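Local coordinates for tRNA threonylcarbamoyladenosine biosynthesis protein TsaB (Pseudomonas aeruginosa, PDB 5BR9) that probably takes part in making the threonylcarbamoyladenosine (t6A) modification at position 37 of tRNA, as a TsaB-type protein of the KAE1/TsaD family, at residues Ala44-Leu47 / Leu48-Val51; Ile82-Gly85 / Val86-Leu90; Glu211-Glu214 / Ala215-Leu219; Trp175-Val178 / Glu179-Pro182; Gly204-Trp207 / Ala208-Glu211. One frame throughout, in Å; residues are numbered along the deposited sequence.

Contact 1 (Ala44-Leu47 / Leu48-Val51); sequences AQRL and LPMV
Met50 N donates to Arg46 O at 3.2 Å and Val51 N to Leu47 O at 3.1 Å, the two backbone bonds that carry helix 43-58 through this turn. The first donor is tilted 28° from the carbonyl plane, whereas the second lies in it. The two positions before them are not closed in the same way. Pro49 has no N-H to give, and its ring carbon CD, in the place of the amide hydrogen, sits 3.5 Å from Gln45 O. Leu48 N is served by a water instead: it donates to the water oxygen at 2.8 Å, and that water donates to Ala44 O at 2.9 Å. A water-bridged, proline-containing kink of this kind bends a helix without breaking it. Here the helix is the one that follows the antiparallel strands 12-16, 21-28 and 31-38 and packs on their sheet, in the actin-like ATPase fold to which the family belongs. Among apolar contacts, Leu47, its CG anti to the backbone N (chi1 179°), reaches Leu15 and Cys22, while Met50 and Val51 touch Val24. Val51 CG2 also comes down beside its own helix, 3.4 Å from Leu47 O. On the other flank Leu48 and Val51 pack on Phe92 of the second subunit. The charged group is Arg46, bent at chi2 and chi3, which carries the guanidinium forward along the helix toward Pro49 and Met50. Its NH2 meets Met50 CG at 3.5 Å, the methylene lying at the guanidinium edge, and Pro49 CB is approached obliquely; NE makes a long, weak ion pair with Glu37.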
# COMPACT_ATOMS: atom_id res chain seq x y z
N ALA A 44 -3.65 3.29 -8.06
CA ALA A 44 -2.21 3.37 -7.78
C ALA A 44 -1.46 4.26 -8.77
O ALA A 44 -0.35 4.72 -8.49
CB ALA A 44 -1.60 1.97 -7.79
N GLN A 45 -2.07 4.50 -9.93
CA GLN A 45 -1.43 5.32 -10.94
C GLN A 45 -2.02 6.71 -10.97
O GLN A 45 -1.41 7.63 -11.51
CB GLN A 45 -1.55 4.67 -12.31
CG GLN A 45 -0.96 3.29 -12.39
CD GLN A 45 -1.96 2.30 -12.93
OE1 GLN A 45 -2.71 1.68 -12.18
NE2 GLN A 45 -2.00 2.18 -14.26
N ARG A 46 -3.21 6.88 -10.40
CA ARG A 46 -3.89 8.15 -10.55
C ARG A 46 -3.99 8.96 -9.26
O ARG A 46 -4.29 10.14 -9.32
CB ARG A 46 -5.28 7.92 -11.14
CG ARG A 46 -5.25 7.79 -12.67
CD ARG A 46 -6.05 8.91 -13.36
NE ARG A 46 -5.98 10.20 -12.68
CZ ARG A 46 -5.08 11.16 -12.95
NH1 ARG A 46 -4.15 10.98 -13.89
NH2 ARG A 46 -5.11 12.31 -12.27
N LEU A 47 -3.71 8.34 -8.12
CA LEU A 47 -3.86 9.02 -6.84
C LEU A 47 -2.89 10.20 -6.68
O LEU A 47 -3.30 11.32 -6.39
CB LEU A 47 -3.67 8.05 -5.68
CG LEU A 47 -3.79 8.70 -4.30
CD1 LEU A 47 -5.16 9.33 -4.17
CD2 LEU A 47 -3.59 7.66 -3.19
N LEU A 48 -1.59 9.94 -6.83
CA LEU A 48 -0.60 10.99 -6.64
C LEU A 48 -0.70 12.12 -7.68
O LEU A 48 -0.47 13.27 -7.35
CB LEU A 48 0.81 10.41 -6.62
CG LEU A 48 1.04 9.58 -5.35
CD1 LEU A 48 2.47 9.03 -5.33
CD2 LEU A 48 0.72 10.37 -4.07
N PRO A 49 -0.99 11.80 -8.95
CA PRO A 49 -1.21 12.97 -9.82
C PRO A 49 -2.44 13.80 -9.42
O PRO A 49 -2.44 15.02 -9.60
CB PRO A 49 -1.38 12.35 -11.21
CG PRO A 49 -0.67 11.03 -11.14
CD PRO A 49 -0.85 10.55 -9.72
N MET A 50 -3.49 13.17 -8.90
CA MET A 50 -4.64 13.94 -8.44
C MET A 50 -4.23 14.88 -7.31
O MET A 50 -4.68 16.02 -7.24
CB MET A 50 -5.78 13.04 -7.99
CG MET A 50 -6.60 12.48 -9.14
SD MET A 50 -8.03 11.52 -8.59
CE MET A 50 -8.81 12.74 -7.55
N VAL A 51 -3.34 14.40 -6.44
CA VAL A 51 -2.84 15.19 -5.33
C VAL A 51 -2.00 16.36 -5.82
O VAL A 51 -2.19 17.50 -5.36
CB VAL A 51 -2.05 14.32 -4.34
CG1 VAL A 51 -1.33 15.20 -3.31
CG2 VAL A 51 -3.00 13.34 -3.64
O HOH W 1 -0.59 7.47 -7.63

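Contact 2 (Ile82-Gly85 / Val86-Leu90); sequences IAIG and VVQGL
Ile84 and Gln88, one helical turn apart, lie side by side and point the same way, with Ile84 CG2 3.6 Å from Gln88 NE2. The glutamine chain leaves with CG beside the backbone N (chi1 -81°) and then runs extended, which lays CG 3.3 Å from Ile84 O and brings the amide nitrogen next to the isoleucine methyl. The Ile84 branch that touches is CG2. In the valines CG2, beside the backbone N, turns back toward the preceding turn, so that Val87 CG2 rests 3.2 Å from Ala83 O. Val86 CG2 does the same over Ile82 O and faces Ile82 CG2 at a looser 4.3 Å. Beneath these side chains the backbone is regular; Val86 N donates to Ile82 O with an N-H...O angle of 172°, and Gly89 N to Gly85 O at 2.9 Å. Helix 77-94 is the crossover helix of a beta-alpha-beta unit between strands 67-71 and 98-101. Ala83 and Val87 face the sheet at Leu15, and Val87 also meets Ile68 and Phe70. Elsewhere the helix meets the second subunit: Ile84 and Gln88 pack on Ile82 of the second subunit, Val86 on its Gln88 and Leu90 on its Gly89. Ala44 O of this chain is hydrogen-bonded by Gln88 NE2 of the second subunit. The contact thus sets the amide of Gln88 against aliphatic groups of its own helix and of Ile82 of the second subunit, while the backbone polar groups of the turn are paired within the helix itself.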
# COMPACT_ATOMS: atom_id res chain seq x y z
N ILE A 82 -3.68 0.61 -0.67
CA ILE A 82 -2.96 1.66 -1.38
C ILE A 82 -3.00 2.98 -0.59
O ILE A 82 -1.96 3.61 -0.38
CB ILE A 82 -3.54 1.85 -2.79
CG1 ILE A 82 -3.22 0.63 -3.66
CG2 ILE A 82 -3.00 3.12 -3.43
CD1 ILE A 82 -4.19 0.48 -4.84
N ALA A 83 -4.19 3.39 -0.15
CA ALA A 83 -4.30 4.61 0.64
C ALA A 83 -3.41 4.53 1.87
O ALA A 83 -2.66 5.46 2.15
CB ALA A 83 -5.76 4.88 1.05
N ILE A 84 -3.47 3.40 2.58
CA ILE A 84 -2.69 3.24 3.81
C ILE A 84 -1.19 3.49 3.57
O ILE A 84 -0.57 4.33 4.24
CB ILE A 84 -2.94 1.87 4.43
CG1 ILE A 84 -4.35 1.81 5.00
CG2 ILE A 84 -1.91 1.59 5.52
CD1 ILE A 84 -4.78 0.43 5.47
N GLY A 85 -0.61 2.77 2.60
CA GLY A 85 0.80 2.91 2.29
C GLY A 85 1.24 4.30 1.85
O GLY A 85 2.20 4.87 2.37
N VAL A 86 0.52 4.85 0.88
CA VAL A 86 0.88 6.15 0.34
C VAL A 86 0.81 7.23 1.43
O VAL A 86 1.72 8.04 1.57
CB VAL A 86 -0.02 6.49 -0.87
CG1 VAL A 86 0.19 7.94 -1.30
CG2 VAL A 86 0.27 5.52 -2.02
N VAL A 87 -0.26 7.22 2.21
CA VAL A 87 -0.43 8.22 3.26
C VAL A 87 0.71 8.09 4.29
O VAL A 87 1.32 9.09 4.69
CB VAL A 87 -1.82 8.10 3.92
CG1 VAL A 87 -1.89 8.90 5.18
CG2 VAL A 87 -2.89 8.57 2.94
N GLN A 88 1.02 6.87 4.69
CA GLN A 88 2.13 6.60 5.60
C GLN A 88 3.47 7.11 5.05
O GLN A 88 4.29 7.66 5.78
CB GLN A 88 2.20 5.11 5.90
CG GLN A 88 1.21 4.65 6.98
CD GLN A 88 1.39 3.18 7.35
OE1 GLN A 88 1.41 2.83 8.53
NE2 GLN A 88 1.52 2.31 6.35
N GLY A 89 3.73 6.85 3.77
CA GLY A 89 4.94 7.32 3.13
C GLY A 89 5.02 8.85 3.08
O GLY A 89 6.05 9.44 3.41
N LEU A 90 3.92 9.48 2.68
CA LEU A 90 3.82 10.93 2.60
C LEU A 90 4.12 11.50 3.97
O LEU A 90 4.94 12.40 4.12
CB LEU A 90 2.43 11.37 2.12
CG LEU A 90 2.01 11.13 0.67
CD1 LEU A 90 0.58 11.59 0.51
CD2 LEU A 90 2.90 11.89 -0.30

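Contact 3 (Glu211-Glu214 / Ala215-Leu219)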
# COMPACT_ATOMS: atom_id res chain seq x y z
N GLU A 211 -6.50 14.55 17.54
CA GLU A 211 -6.17 13.23 17.02
C GLU A 211 -5.08 13.35 15.99
O GLU A 211 -4.73 14.45 15.56
CB GLU A 211 -7.40 12.56 16.42
CG GLU A 211 -8.48 12.25 17.45
CD GLU A 211 -9.70 11.59 16.82
OE1 GLU A 211 -10.82 11.76 17.36
OE2 GLU A 211 -9.55 10.90 15.79
N GLY A 212 -4.53 12.22 15.57
CA GLY A 212 -3.44 12.23 14.62
C GLY A 212 -2.35 11.33 15.13
O GLY A 212 -2.00 11.38 16.30
N VAL A 213 -1.81 10.50 14.25
CA VAL A 213 -0.88 9.47 14.66
C VAL A 213 0.37 9.66 13.82
O VAL A 213 0.26 10.04 12.66
CB VAL A 213 -1.53 8.08 14.49
CG1 VAL A 213 -0.50 7.00 14.53
CG2 VAL A 213 -2.60 7.87 15.58
N GLU A 214 1.55 9.44 14.38
CA GLU A 214 2.74 9.55 13.53
C GLU A 214 2.89 8.26 12.72
O GLU A 214 2.38 7.20 13.10
CB GLU A 214 4.01 9.87 14.35
CG GLU A 214 4.46 8.81 15.34
CD GLU A 214 5.82 9.14 15.96
OE1 GLU A 214 6.78 9.44 15.22
OE2 GLU A 214 5.92 9.12 17.21
N ALA A 215 3.55 8.38 11.58
CA ALA A 215 3.63 7.33 10.57
C ALA A 215 4.25 6.02 11.09
O ALA A 215 3.81 4.95 10.70
CB ALA A 215 4.41 7.83 9.36
N GLU A 216 5.25 6.12 11.96
CA GLU A 216 5.91 4.95 12.53
C GLU A 216 5.06 4.25 13.60
O GLU A 216 5.37 3.12 14.00
CB GLU A 216 7.26 5.33 13.16
CG GLU A 216 8.24 6.01 12.23
CD GLU A 216 8.32 7.51 12.44
OE1 GLU A 216 9.45 8.05 12.44
OE2 GLU A 216 7.25 8.14 12.62
N GLN A 217 4.02 4.92 14.06
CA GLN A 217 3.24 4.44 15.20
C GLN A 217 2.21 3.43 14.70
O GLN A 217 1.80 3.50 13.55
CB GLN A 217 2.56 5.62 15.92
CG GLN A 217 1.73 5.27 17.11
CD GLN A 217 1.04 6.48 17.70
OE1 GLN A 217 1.62 7.55 17.78
NE2 GLN A 217 -0.22 6.31 18.11
N ALA A 218 1.84 2.48 15.56
CA ALA A 218 0.86 1.47 15.19
C ALA A 218 -0.45 2.14 14.81
O ALA A 218 -0.97 3.01 15.53
CB ALA A 218 0.65 0.45 16.32
N LEU A 219 -0.97 1.73 13.67
CA LEU A 219 -2.11 2.38 13.05
C LEU A 219 -3.42 1.76 13.53
O LEU A 219 -3.57 0.53 13.48
CB LEU A 219 -1.99 2.28 11.54
CG LEU A 219 -2.46 3.41 10.65
CD1 LEU A 219 -2.12 4.76 11.28
CD2 LEU A 219 -1.78 3.25 9.31
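Val213 drives its CG1 branch into the side chain of Gln217, meeting CD at 3.6 Å and CB at the same distance. The two side chains cross at about a right angle, and Val213 CG2 adds a contact of 3.8 Å to Gln217 NE2. The same CG1 branch reaches Leu219 CD1 at 4.3 Å. Leu219 in turn packs against Ile84 and Gln88 of helix 77-94, and the backbone of Val213 bonds to Val98 at the start of strand 98-101. Next to this packed part lies a type I beta turn from Glu214 to Gln217, which reverses the chain after helix 196-208. It is closed by Gln217 N donating to Glu214 O at 3.0 Å, the donor standing 53° out of the carbonyl plane. The outer side is acidic and faces solvent at Glu214. Glu214 CG sits between the backbone N and carbonyl carbon (chi1 65°), and Glu216 bends at chi2, which brings Glu214 OE1 within 2.9 Å of Glu216 OE2. The carboxylate planes are 83° apart. Such close like charges could raise the pKa of one acid; Glu216 OE1 also has a long, weak ion pair with Arg52 of the second subunit.

Contact 4 (Trp175-Val178 / Glu179-Pro182)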
# COMPACT_ATOMS: atom_id res chain seq x y z
N TRP A 175 -26.96 -1.30 0.92
CA TRP A 175 -28.41 -1.22 0.85
C TRP A 175 -28.97 -1.98 -0.34
O TRP A 175 -30.19 -2.10 -0.46
CB TRP A 175 -28.85 0.25 0.85
CG TRP A 175 -28.71 0.80 2.25
CD1 TRP A 175 -27.65 1.51 2.75
CD2 TRP A 175 -29.61 0.59 3.34
NE1 TRP A 175 -27.86 1.79 4.08
CE2 TRP A 175 -29.05 1.23 4.47
CE3 TRP A 175 -30.84 -0.07 3.47
CZ2 TRP A 175 -29.69 1.23 5.71
CZ3 TRP A 175 -31.48 -0.05 4.71
CH2 TRP A 175 -30.89 0.59 5.81
N GLY A 176 -28.08 -2.56 -1.16
CA GLY A 176 -28.51 -3.55 -2.14
C GLY A 176 -29.19 -4.73 -1.47
O GLY A 176 -30.02 -5.40 -2.07
N TYR A 177 -28.92 -4.93 -0.18
CA TYR A 177 -29.52 -6.02 0.58
C TYR A 177 -30.75 -5.61 1.41
O TYR A 177 -31.13 -6.31 2.34
CB TYR A 177 -28.49 -6.65 1.53
CG TYR A 177 -27.33 -7.38 0.89
CD1 TYR A 177 -27.36 -8.76 0.73
CD2 TYR A 177 -26.19 -6.69 0.46
CE1 TYR A 177 -26.31 -9.43 0.16
CE2 TYR A 177 -25.14 -7.36 -0.12
CZ TYR A 177 -25.20 -8.73 -0.26
OH TYR A 177 -24.16 -9.42 -0.83
N VAL A 178 -31.38 -4.48 1.07
CA VAL A 178 -32.46 -3.95 1.89
C VAL A 178 -33.63 -4.94 2.11
O VAL A 178 -34.21 -5.01 3.21
CB VAL A 178 -32.98 -2.60 1.30
CG1 VAL A 178 -33.52 -2.79 -0.13
CG2 VAL A 178 -34.01 -1.97 2.21
N GLU A 179 -33.96 -5.75 1.10
CA GLU A 179 -35.13 -6.63 1.19
C GLU A 179 -34.91 -7.74 2.22
O GLU A 179 -35.86 -8.41 2.61
CB GLU A 179 -35.47 -7.22 -0.18
CG GLU A 179 -35.93 -6.16 -1.17
CD GLU A 179 -36.56 -6.73 -2.42
OE1 GLU A 179 -36.59 -7.97 -2.57
OE2 GLU A 179 -36.99 -5.92 -3.28
N ARG A 180 -33.66 -7.92 2.66
CA ARG A 180 -33.31 -8.93 3.66
C ARG A 180 -33.09 -8.36 5.08
O ARG A 180 -32.83 -9.10 6.02
CB ARG A 180 -32.04 -9.68 3.23
CG ARG A 180 -32.28 -10.68 2.09
CD ARG A 180 -30.97 -11.29 1.58
NE ARG A 180 -30.22 -11.95 2.65
CZ ARG A 180 -28.99 -12.44 2.50
NH1 ARG A 180 -28.37 -12.35 1.33
NH2 ARG A 180 -28.38 -13.02 3.53
N MET A 181 -33.16 -7.04 5.22
CA MET A 181 -32.95 -6.39 6.51
C MET A 181 -34.25 -6.38 7.34
O MET A 181 -35.34 -6.40 6.78
CB MET A 181 -32.44 -4.95 6.29
CG MET A 181 -31.11 -4.89 5.57
SD MET A 181 -30.58 -3.20 5.28
CE MET A 181 -28.86 -3.40 4.74
N PRO A 182 -34.13 -6.34 8.68
CA PRO A 182 -35.35 -6.35 9.52
C PRO A 182 -36.10 -5.02 9.57
O PRO A 182 -37.19 -4.98 10.11
CB PRO A 182 -34.82 -6.72 10.91
CG PRO A 182 -33.41 -6.23 10.90
CD PRO A 182 -32.90 -6.39 9.49
O HOH W 2 -36.84 -4.57 4.49
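Two consecutive i+3 bonds, Arg180 N to Tyr177 O and Met181 N to Val178 O, both 3.0 Å, continue the 3-10 winding of Val178 N to Trp175 O. In these two bonds the donor stands well above the carbonyl plane, by 45° at Tyr177 O and 63° at Val178 O, as befits so tight a coil. Val178 O also receives a water, which bridges to Met181 O where the chain straightens. Met181 then runs back extended beyond CG under this coil to the indole of Trp175. Its CE lies over one face of the six-membered ring, 4.2 Å from the centroid, while SD stands obliquely to the same ring, 3.9 Å from the centroid and 3.3 Å from Trp175 CZ3. This is a Met-aromatic contact with a CH-pi component, and it ties Trp175 to the residue just past the coil. The coil lies in the connection between strands 168-171 and 187-189, parallel neighbours in the second five-stranded mixed sheet. Val178 CB comes in at the indole edge, and both Trp175 and Val178 pack on Leu188. The indole NE1 donates to Ala121 O of strand 119-125, which fixes the ring's rotation. Farther out, Tyr177 and Arg180 lie side by side and point the same way. Arg180 NH1 arrives at the edge of the phenol ring, 3.8 Å from Tyr177 CE1, with ring and guanidinium planes 72° apart, so the guanidinium does not stack. Salt bridges to Asp129 through NH1 and to Glu155 through NE hold it.

Contact 5 (Gly204-Trp207 / Ala208-Glu211)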
# COMPACT_ATOMS: atom_id res chain seq x y z
N GLY A 204 -11.29 17.50 9.87
CA GLY A 204 -11.31 18.76 10.60
C GLY A 204 -11.76 18.62 12.05
O GLY A 204 -11.12 19.14 12.97
N PHE A 205 -12.84 17.87 12.27
CA PHE A 205 -13.31 17.64 13.63
C PHE A 205 -12.27 16.82 14.42
O PHE A 205 -11.95 17.14 15.56
CB PHE A 205 -14.68 16.93 13.63
CG PHE A 205 -15.81 17.81 13.14
CD1 PHE A 205 -16.32 18.84 13.94
CD2 PHE A 205 -16.37 17.61 11.87
CE1 PHE A 205 -17.35 19.65 13.48
CE2 PHE A 205 -17.40 18.43 11.41
CZ PHE A 205 -17.90 19.44 12.21
N ALA A 206 -11.73 15.79 13.78
CA ALA A 206 -10.77 14.91 14.44
C ALA A 206 -9.48 15.64 14.76
O ALA A 206 -8.90 15.48 15.84
CB ALA A 206 -10.49 13.67 13.55
N TRP A 207 -9.03 16.48 13.83
CA TRP A 207 -7.79 17.23 14.03
C TRP A 207 -7.93 18.22 15.19
O TRP A 207 -7.01 18.37 16.00
CB TRP A 207 -7.39 17.95 12.74
CG TRP A 207 -6.09 18.72 12.79
CD1 TRP A 207 -5.94 20.07 12.62
CD2 TRP A 207 -4.76 18.18 12.98
NE1 TRP A 207 -4.60 20.41 12.71
CE2 TRP A 207 -3.86 19.27 12.92
CE3 TRP A 207 -4.26 16.89 13.21
CZ2 TRP A 207 -2.48 19.11 13.09
CZ3 TRP A 207 -2.89 16.74 13.36
CH2 TRP A 207 -2.01 17.84 13.30
N ALA A 208 -9.07 18.89 15.26
CA ALA A 208 -9.35 19.85 16.34
C ALA A 208 -9.44 19.19 17.71
O ALA A 208 -9.25 19.85 18.71
CB ALA A 208 -10.64 20.62 16.06
N ARG A 209 -9.75 17.89 17.75
CA ARG A 209 -9.79 17.14 19.01
C ARG A 209 -8.39 16.70 19.41
O ARG A 209 -8.20 16.11 20.47
CB ARG A 209 -10.68 15.89 18.92
CG ARG A 209 -12.17 16.16 18.96
CD ARG A 209 -12.96 14.85 19.19
NE ARG A 209 -12.96 13.99 18.01
CZ ARG A 209 -13.82 14.10 17.01
NH1 ARG A 209 -14.76 15.05 17.03
NH2 ARG A 209 -13.75 13.28 15.97
N GLY A 210 -7.42 16.96 18.55
CA GLY A 210 -6.05 16.57 18.81
C GLY A 210 -5.69 15.16 18.40
O GLY A 210 -4.69 14.62 18.85
N GLU A 211 -6.50 14.55 17.54
CA GLU A 211 -6.17 13.23 17.02
C GLU A 211 -5.08 13.35 15.99
O GLU A 211 -4.73 14.45 15.56
CB GLU A 211 -7.40 12.56 16.42
CG GLU A 211 -8.48 12.25 17.45
CD GLU A 211 -9.70 11.59 16.82
OE1 GLU A 211 -10.82 11.76 17.36
OE2 GLU A 211 -9.55 10.90 15.79
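The guanidinium of Arg209 lies with one face on the last helical turn: Phe205 O is 3.8 Å above its centre and Ala206 N is offset toward its rim. Its edge is taken by Glu211 OE1, which accepts from Arg209 NE at 3.2 Å in a salt bridge. OE1 lies in the guanidinium plane, whereas NE comes on the anti side of the carboxylate and well out of its plane. NH1 continues outward to a salt bridge with Glu142. The indole of Trp207 has Glu211 O obliquely placed, 3.4 Å from CE3. Between these groups helix 196-208 ends in a Schellman motif at Gly210, whose positive phi (86°) turns the chain away. Glu211 N returns to Ala206 O at 3.1 Å, and Gly210 N to Trp207 O at 2.9 Å. Arg209 N is shared weakly between Phe205 O and Ala206 O. Glu211 lies along the closed end, its CB 3.3 Å from Ala206 O and OE2 3.7 Å from Ala206 CB. With CG anti to the backbone N (chi1 -178°), the indole reaches Pro97 and, in strand 98-101, Leu99; Ala206 and Glu211 touch Leu99 too.

Overall arrangement
Along the chain the order is contact 1, contact 2, contact 4, contact 5 and contact 3. Contacts 1 and 2, on helices 43-58 and 77-94, have centres about 12 Å apart and touch through Leu48 and Val86. Contact 3, also about 12 Å from contact 2 by centres, touches helix 77-94 through Leu219 and Ala215. Contact 5 ends helix 196-208 and shares Glu211 with contact 3, which carries the chain on past strand 98-101. These four gather round the first five-stranded sheet; contacts 1, 2 and 3 also meet the second subunit, forming part of the dimer interface. Contact 4 belongs to the second sheet, its centre about 34 to 37 Å from those of the others.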